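Side-chain contacts in scallop myosin (Argopecten irradians, PDB 1WDC), which serves as the regulatory light chain of molluscan muscle myosin, a calcium-binding subunit responsible for calcium-dependent binding and calcium-dependent Mg-ATPase activity: residues D28-G33 against K37-A42; M95-E100 against F139-F144; Y108-L113 against D123-T128. All coordinates share one frame; numbering follows the deposited sequence.

Interaction 1: residues D28-G33 against K37-A42. With MG (magnesium ion), chain D.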
# COMPACT_ATOMS: atom_id res chain seq x y z
N ASP B 28 9.80 41.00 12.91
CA ASP B 28 9.58 42.39 12.57
C ASP B 28 10.49 43.32 13.37
O ASP B 28 10.05 44.19 14.13
CB ASP B 28 8.12 42.76 12.80
CG ASP B 28 7.86 44.22 12.58
OD1 ASP B 28 8.56 44.82 11.75
OD2 ASP B 28 7.07 44.79 13.35
N VAL B 29 11.78 43.24 13.05
CA VAL B 29 12.83 43.71 13.93
C VAL B 29 12.69 45.19 14.33
O VAL B 29 12.76 45.53 15.52
CB VAL B 29 14.23 43.40 13.31
CG1 VAL B 29 15.32 44.12 14.08
CG2 VAL B 29 14.50 41.89 13.36
N ASP B 30 12.20 46.00 13.38
CA ASP B 30 12.11 47.45 13.55
C ASP B 30 10.75 47.96 14.09
O ASP B 30 10.50 49.18 14.12
CB ASP B 30 12.48 48.14 12.22
CG ASP B 30 11.49 47.82 11.11
OD1 ASP B 30 10.35 47.48 11.43
OD2 ASP B 30 11.83 47.99 9.92
N ARG B 31 9.99 47.05 14.68
CA ARG B 31 8.53 47.13 14.82
C ARG B 31 7.76 48.24 14.15
O ARG B 31 7.13 49.06 14.80
CB ARG B 31 8.12 47.03 16.30
CG ARG B 31 8.99 47.77 17.29
CD ARG B 31 8.37 49.11 17.70
NE ARG B 31 7.09 49.00 18.40
CZ ARG B 31 6.04 49.79 18.14
NH1 ARG B 31 6.04 50.58 17.08
NH2 ARG B 31 4.95 49.72 18.90
N ASP B 32 7.59 48.10 12.84
CA ASP B 32 6.74 48.98 12.06
C ASP B 32 5.49 48.25 11.54
O ASP B 32 4.67 48.83 10.81
CB ASP B 32 7.54 49.60 10.89
CG ASP B 32 7.78 48.63 9.74
OD1 ASP B 32 7.55 47.43 9.94
OD2 ASP B 32 8.18 49.06 8.63
N GLY B 33 5.48 46.93 11.73
CA GLY B 33 4.33 46.12 11.37
C GLY B 33 4.34 45.43 10.02
O GLY B 33 3.32 44.91 9.61
N LYS B 37 13.09 43.14 3.70
CA LYS B 37 14.26 42.30 3.47
C LYS B 37 15.28 42.57 4.57
O LYS B 37 15.99 41.67 4.99
CB LYS B 37 14.89 42.55 2.09
CG LYS B 37 16.05 41.57 1.77
CD LYS B 37 16.39 41.50 0.29
CE LYS B 37 17.08 42.76 -0.17
NZ LYS B 37 17.28 42.79 -1.67
N GLU B 38 15.23 43.77 5.12
CA GLU B 38 16.20 44.22 6.10
C GLU B 38 15.94 43.54 7.43
O GLU B 38 16.87 43.30 8.17
CB GLU B 38 16.09 45.74 6.26
CG GLU B 38 16.61 46.56 5.08
CD GLU B 38 15.72 46.49 3.84
OE1 GLU B 38 14.49 46.67 3.97
OE2 GLU B 38 16.28 46.31 2.71
N ASP B 39 14.67 43.37 7.79
CA ASP B 39 14.27 42.73 9.05
C ASP B 39 14.65 41.25 9.10
O ASP B 39 15.19 40.76 10.10
CB ASP B 39 12.76 42.79 9.21
CG ASP B 39 12.26 44.10 9.72
OD1 ASP B 39 12.92 44.80 10.52
OD2 ASP B 39 11.12 44.38 9.35
N ILE B 40 14.15 40.52 8.11
CA ILE B 40 14.57 39.15 7.86
C ILE B 40 16.09 38.95 7.96
O ILE B 40 16.53 38.00 8.58
CB ILE B 40 14.07 38.71 6.47
CG1 ILE B 40 12.55 38.68 6.45
CG2 ILE B 40 14.58 37.33 6.11
CD1 ILE B 40 12.06 38.35 5.09
N LYS B 41 16.88 39.83 7.33
CA LYS B 41 18.36 39.80 7.42
C LYS B 41 18.86 40.09 8.83
O LYS B 41 19.71 39.35 9.33
CB LYS B 41 18.99 40.80 6.47
CG LYS B 41 20.53 40.88 6.51
CD LYS B 41 21.07 41.49 5.20
CE LYS B 41 22.56 41.82 5.24
NZ LYS B 41 22.92 42.55 6.50
N ALA B 42 18.31 41.10 9.49
CA ALA B 42 18.76 41.41 10.83
C ALA B 42 18.49 40.22 11.79
O ALA B 42 19.40 39.77 12.50
CB ALA B 42 18.08 42.65 11.31
MG MG D . 9.49 45.96 9.82
O HOH W 1 10.38 46.77 7.72
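V29 and D39 bring the two backbones to 5.2 Å between their CA atoms, where a type I turn, D28 to R31, comes up against the first turns of helix 37-47. This is the metal-binding loop of an EF-hand, holding magnesium here. D28, D30 and D32 each give it their OD1, the bond from D28 OD1 being 2.4 Å long, and D39 adds OD2 from the helix at 2.3 Å. F34 O and a water complete six ligands; the water also donates to D30 OD2. The side chains of D28 and D39 run side by side and point the same way, their carboxylate planes 81° apart; the cation probably offsets the repulsion of four acids packed this closely. D39 divides its work: while OD2 binds metal, OD1 accepts from D30 N at 3.2 Å, the donor standing above the carboxylate plane. On the loop side, G33 N donates to D28 OD2 over 3.1 Å, which, with the metal on OD1, helps hold the rotation of that carboxylate. With its CG1 anti to the backbone N (chi1 169°), V29 lays both methyls against A42 CB, CG1 at 4.2 Å. The loop follows helix 14-27 and leads into helix 37-47, whose K37 and I40 pack on L56 of helix 53-60.

Interaction 2: residues M95-E100 against F139-F144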
# COMPACT_ATOMS: atom_id res chain seq x y z
N MET B 95 -2.47 0.54 9.08
CA MET B 95 -2.86 -0.52 8.15
C MET B 95 -1.77 -1.57 7.95
O MET B 95 -1.97 -2.57 7.25
CB MET B 95 -3.19 0.08 6.79
CG MET B 95 -4.22 1.14 6.86
SD MET B 95 -4.67 1.45 5.21
CE MET B 95 -5.99 2.68 5.40
N PHE B 96 -0.55 -1.22 8.31
CA PHE B 96 0.57 -2.10 8.04
C PHE B 96 1.08 -2.68 9.34
O PHE B 96 2.12 -3.30 9.36
CB PHE B 96 1.67 -1.31 7.32
CG PHE B 96 1.25 -0.76 5.99
CD1 PHE B 96 0.63 0.49 5.91
CD2 PHE B 96 1.43 -1.49 4.83
CE1 PHE B 96 0.18 1.00 4.67
CE2 PHE B 96 0.99 -0.98 3.58
CZ PHE B 96 0.35 0.28 3.52
N ASP B 97 0.35 -2.43 10.41
CA ASP B 97 0.68 -2.86 11.76
C ASP B 97 -0.52 -3.63 12.39
O ASP B 97 -1.19 -3.14 13.28
CB ASP B 97 1.01 -1.60 12.61
CG ASP B 97 1.33 -1.91 14.05
OD1 ASP B 97 2.05 -2.90 14.30
OD2 ASP B 97 0.89 -1.15 14.94
N GLU B 98 -0.76 -4.86 11.95
CA GLU B 98 -2.00 -5.55 12.29
C GLU B 98 -2.16 -5.93 13.77
O GLU B 98 -3.25 -5.93 14.31
CB GLU B 98 -2.14 -6.79 11.41
CG GLU B 98 -0.86 -7.18 10.63
CD GLU B 98 -0.49 -6.23 9.45
OE1 GLU B 98 -1.40 -5.78 8.69
OE2 GLU B 98 0.73 -6.00 9.24
N GLN B 99 -1.05 -6.12 14.46
CA GLN B 99 -1.06 -6.46 15.88
C GLN B 99 -1.15 -5.22 16.73
O GLN B 99 -1.09 -5.29 17.95
CB GLN B 99 0.21 -7.22 16.27
CG GLN B 99 0.45 -8.52 15.51
CD GLN B 99 0.07 -9.75 16.32
OE1 GLN B 99 0.08 -9.73 17.56
NE2 GLN B 99 -0.29 -10.82 15.63
N GLU B 100 -1.27 -4.07 16.10
CA GLU B 100 -1.25 -2.81 16.80
C GLU B 100 -0.11 -2.67 17.78
O GLU B 100 -0.27 -2.05 18.82
CB GLU B 100 -2.59 -2.61 17.48
CG GLU B 100 -3.67 -2.55 16.44
CD GLU B 100 -5.06 -2.83 16.95
OE1 GLU B 100 -5.47 -2.21 17.98
OE2 GLU B 100 -5.78 -3.60 16.25
N PHE B 139 10.86 1.31 13.59
CA PHE B 139 10.41 2.67 13.28
C PHE B 139 9.12 3.03 14.05
O PHE B 139 8.13 2.29 14.03
CB PHE B 139 10.21 2.74 11.75
CG PHE B 139 9.57 4.01 11.26
CD1 PHE B 139 10.35 5.09 10.87
CD2 PHE B 139 8.20 4.04 11.00
CE1 PHE B 139 9.79 6.15 10.24
CE2 PHE B 139 7.62 5.10 10.35
CZ PHE B 139 8.41 6.16 9.96
N ASP B 140 9.18 4.13 14.81
CA ASP B 140 8.04 4.62 15.60
C ASP B 140 7.13 5.59 14.77
O ASP B 140 7.24 6.81 14.86
CB ASP B 140 8.59 5.29 16.89
CG ASP B 140 7.49 5.68 17.89
OD1 ASP B 140 6.31 5.69 17.53
OD2 ASP B 140 7.81 5.99 19.05
N TYR B 141 6.14 5.03 14.10
CA TYR B 141 5.29 5.82 13.23
C TYR B 141 4.34 6.74 13.98
O TYR B 141 3.76 7.65 13.39
CB TYR B 141 4.53 4.93 12.26
CG TYR B 141 3.46 4.03 12.87
CD1 TYR B 141 2.21 4.54 13.25
CD2 TYR B 141 3.68 2.64 13.00
CE1 TYR B 141 1.23 3.71 13.78
CE2 TYR B 141 2.66 1.80 13.48
CZ TYR B 141 1.46 2.35 13.88
OH TYR B 141 0.45 1.58 14.35
N VAL B 142 4.12 6.48 15.26
CA VAL B 142 3.24 7.36 15.99
C VAL B 142 4.02 8.65 16.22
O VAL B 142 3.52 9.73 15.93
CB VAL B 142 2.78 6.76 17.33
CG1 VAL B 142 1.91 7.72 18.03
CG2 VAL B 142 1.99 5.49 17.10
N LYS B 143 5.31 8.51 16.52
CA LYS B 143 6.12 9.66 16.85
C LYS B 143 6.51 10.38 15.62
O LYS B 143 6.72 11.57 15.67
CB LYS B 143 7.40 9.27 17.58
CG LYS B 143 7.39 9.69 19.04
CD LYS B 143 6.36 10.84 19.32
CE LYS B 143 4.99 10.31 19.83
NZ LYS B 143 3.82 11.25 19.61
N PHE B 144 6.86 9.62 14.60
CA PHE B 144 7.14 10.18 13.30
C PHE B 144 5.96 11.03 12.77
O PHE B 144 6.16 12.07 12.15
CB PHE B 144 7.47 9.06 12.33
CG PHE B 144 7.75 9.55 10.94
CD1 PHE B 144 9.00 10.02 10.59
CD2 PHE B 144 6.75 9.52 9.96
CE1 PHE B 144 9.27 10.44 9.29
CE2 PHE B 144 7.01 9.94 8.67
CZ PHE B 144 8.26 10.39 8.33
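At the edge of the Y141 ring, close to its plane, sits the carboxylate of D97, turned 72° from the ring; F93 of helix 86-94 meets the same ring at a shallow tilt. Within 139-144, F139 CZ lies over one face of the F144 ring, toward its rim. The D97-Y141 pair belongs to the C-terminal EF-hand-like half of the light chain, where it ties the loop after helix 86-94 to the start of helix 141-149. Y141 OH donates to D97 OD2 at 2.8 Å, arriving on the anti side and 26° out of the carboxylate plane. A chi1 of 68° sets the tyrosine's CG between its backbone N and carbonyl carbon, and the ring reaches across to the loop from there, CE2 passing 3.9 Å from D97 CB. D97 is held from its own side too: OD1 bonds to T101 OG1 and OD2 also accepts from K102 N, which leaves the buried carboxylate little room to turn. A phenylalanine in place of Y141 would probably leave D97 OD2 without its hydroxyl donor, K102 N remaining its partner from the loop. Just before the helix, D140 is the N-cap, and its OD1 accepts from K143 N at 3.2 Å, well above the carboxylate plane.

Interaction 3: residues Y108-L113 against D123-T128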
# COMPACT_ATOMS: atom_id res chain seq x y z
N TYR B 108 10.80 -3.08 6.64
CA TYR B 108 9.49 -3.11 6.01
C TYR B 108 9.06 -1.70 5.51
O TYR B 108 8.81 -1.53 4.32
CB TYR B 108 8.50 -3.68 7.01
CG TYR B 108 7.12 -3.88 6.45
CD1 TYR B 108 6.93 -4.28 5.11
CD2 TYR B 108 6.00 -3.71 7.26
CE1 TYR B 108 5.63 -4.49 4.60
CE2 TYR B 108 4.72 -3.94 6.76
CZ TYR B 108 4.54 -4.32 5.45
OH TYR B 108 3.24 -4.45 5.00
N ILE B 109 9.12 -0.68 6.38
CA ILE B 109 8.74 0.66 5.95
C ILE B 109 9.65 1.26 4.84
O ILE B 109 9.14 1.79 3.88
CB ILE B 109 8.56 1.66 7.15
CG1 ILE B 109 7.92 2.95 6.64
CG2 ILE B 109 9.90 2.00 7.82
CD1 ILE B 109 6.54 2.76 6.05
N LYS B 110 10.96 0.97 4.85
CA LYS B 110 11.83 1.40 3.75
C LYS B 110 11.39 0.76 2.44
O LYS B 110 11.41 1.38 1.38
CB LYS B 110 13.30 1.05 4.01
CG LYS B 110 13.84 1.72 5.22
CD LYS B 110 15.33 1.85 5.20
CE LYS B 110 15.73 3.03 6.10
NZ LYS B 110 17.19 3.03 6.45
N ASP B 111 11.03 -0.52 2.54
CA ASP B 111 10.70 -1.31 1.36
C ASP B 111 9.39 -0.84 0.74
O ASP B 111 9.28 -0.69 -0.47
CB ASP B 111 10.60 -2.76 1.79
CG ASP B 111 10.21 -3.69 0.67
OD1 ASP B 111 10.86 -3.63 -0.39
OD2 ASP B 111 9.29 -4.53 0.90
N LEU B 112 8.44 -0.50 1.60
CA LEU B 112 7.16 0.06 1.19
C LEU B 112 7.34 1.35 0.42
O LEU B 112 6.89 1.45 -0.70
CB LEU B 112 6.27 0.31 2.41
CG LEU B 112 5.61 -0.91 3.02
CD1 LEU B 112 5.03 -0.53 4.36
CD2 LEU B 112 4.53 -1.40 2.08
N LEU B 113 8.15 2.27 0.99
CA LEU B 113 8.36 3.64 0.49
C LEU B 113 9.18 3.72 -0.77
O LEU B 113 8.83 4.44 -1.72
CB LEU B 113 9.05 4.52 1.54
CG LEU B 113 8.33 4.95 2.83
CD1 LEU B 113 9.33 5.76 3.66
CD2 LEU B 113 7.07 5.78 2.51
N ASP B 123 17.17 10.17 -2.38
CA ASP B 123 17.36 11.40 -1.65
C ASP B 123 16.18 11.73 -0.82
O ASP B 123 16.36 12.09 0.33
CB ASP B 123 17.72 12.55 -2.59
CG ASP B 123 19.19 12.52 -3.01
OD1 ASP B 123 20.06 12.55 -2.09
OD2 ASP B 123 19.47 12.33 -4.22
N GLU B 124 14.98 11.44 -1.31
CA GLU B 124 13.81 11.46 -0.41
C GLU B 124 13.95 10.40 0.68
O GLU B 124 13.51 10.62 1.80
CB GLU B 124 12.54 11.18 -1.17
CG GLU B 124 12.21 12.19 -2.18
CD GLU B 124 11.25 11.65 -3.19
OE1 GLU B 124 11.49 10.56 -3.72
OE2 GLU B 124 10.30 12.35 -3.55
N MET B 125 14.61 9.28 0.34
CA MET B 125 14.81 8.18 1.31
C MET B 125 15.84 8.60 2.37
O MET B 125 15.60 8.54 3.59
CB MET B 125 15.30 6.89 0.58
CG MET B 125 14.21 6.04 -0.11
SD MET B 125 12.84 5.52 0.95
CE MET B 125 13.69 4.77 2.18
N ARG B 126 16.95 9.11 1.86
CA ARG B 126 17.99 9.66 2.70
C ARG B 126 17.40 10.69 3.71
O ARG B 126 17.66 10.61 4.94
CB ARG B 126 19.01 10.32 1.77
CG ARG B 126 20.45 10.23 2.22
CD ARG B 126 21.23 11.46 1.75
NE ARG B 126 21.39 12.39 2.86
CZ ARG B 126 21.25 13.71 2.80
NH1 ARG B 126 21.36 14.36 1.64
NH2 ARG B 126 21.16 14.38 3.93
N MET B 127 16.52 11.58 3.21
CA MET B 127 15.99 12.71 3.98
C MET B 127 14.92 12.33 4.98
O MET B 127 14.80 12.95 6.02
CB MET B 127 15.43 13.80 3.05
CG MET B 127 16.47 14.68 2.35
SD MET B 127 18.02 14.98 3.31
CE MET B 127 17.40 15.83 4.84
N THR B 128 14.10 11.35 4.62
CA THR B 128 13.03 10.91 5.50
C THR B 128 13.61 10.27 6.73
O THR B 128 13.17 10.55 7.85
CB THR B 128 12.20 9.90 4.80
OG1 THR B 128 11.58 10.53 3.69
CG2 THR B 128 11.15 9.34 5.70
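M125 reaches across from helix 122-131 to touch K110 and L113 on helix 106-115, and its side chain carries the contact. From CB, chi1 of -81° places CG anti to the carbonyl carbon; neither CB nor CG comes close to the other helix, and the touching starts at the sulfur. SD lies 4.0 Å from L113 CB. Bends at chi2 and chi3 then fold the end of the chain back, and CE comes to rest against the backbone of K110, 4.2 Å from its CA and equally far from its CB and O. Thus the methyl sits at the root of the lysine, whose extended chain leads on to a cation-pi contact with F129. No hydrogen bond crosses between the segments, and with K110 and M125 the nearest pair at 7.8 Å between CA atoms, a long flexible side chain spans the separation. One turn along from M125, T128 OG1 donates to E124 O over 2.7 Å; that carbonyl also takes T128 N, from the opposite face of its plane. F120, in the linker, packs on M125 and T128, while L113 and T128 also pack on another protein chain. Helix 106-115, in the second EF-hand, thus meets the next helix, consistent with the paired helix-loop-helix lobe of an EF-hand protein.

Overall arrangement
Interaction 1 stands apart, on the opposite side of the chain's centre from the other two and, centre to centre, 43 Å from interaction 2. It is partly exposed and largely ionic, built round a metal, whereas interactions 2 and 3 are buried: the one rests on a single hydrogen bond to a carboxylate, the other on apolar packing, with no hydrogen bond between its segments. Those two share the C-terminal half of the chain. Interaction 3 is nested within the stretch that interaction 2 closes, and they touch through F96 against Y108 and L112, F139 against I109, and F144 against T128. Two loop-to-helix contacts thus contrast with one between helices, 106-115 and 122-131.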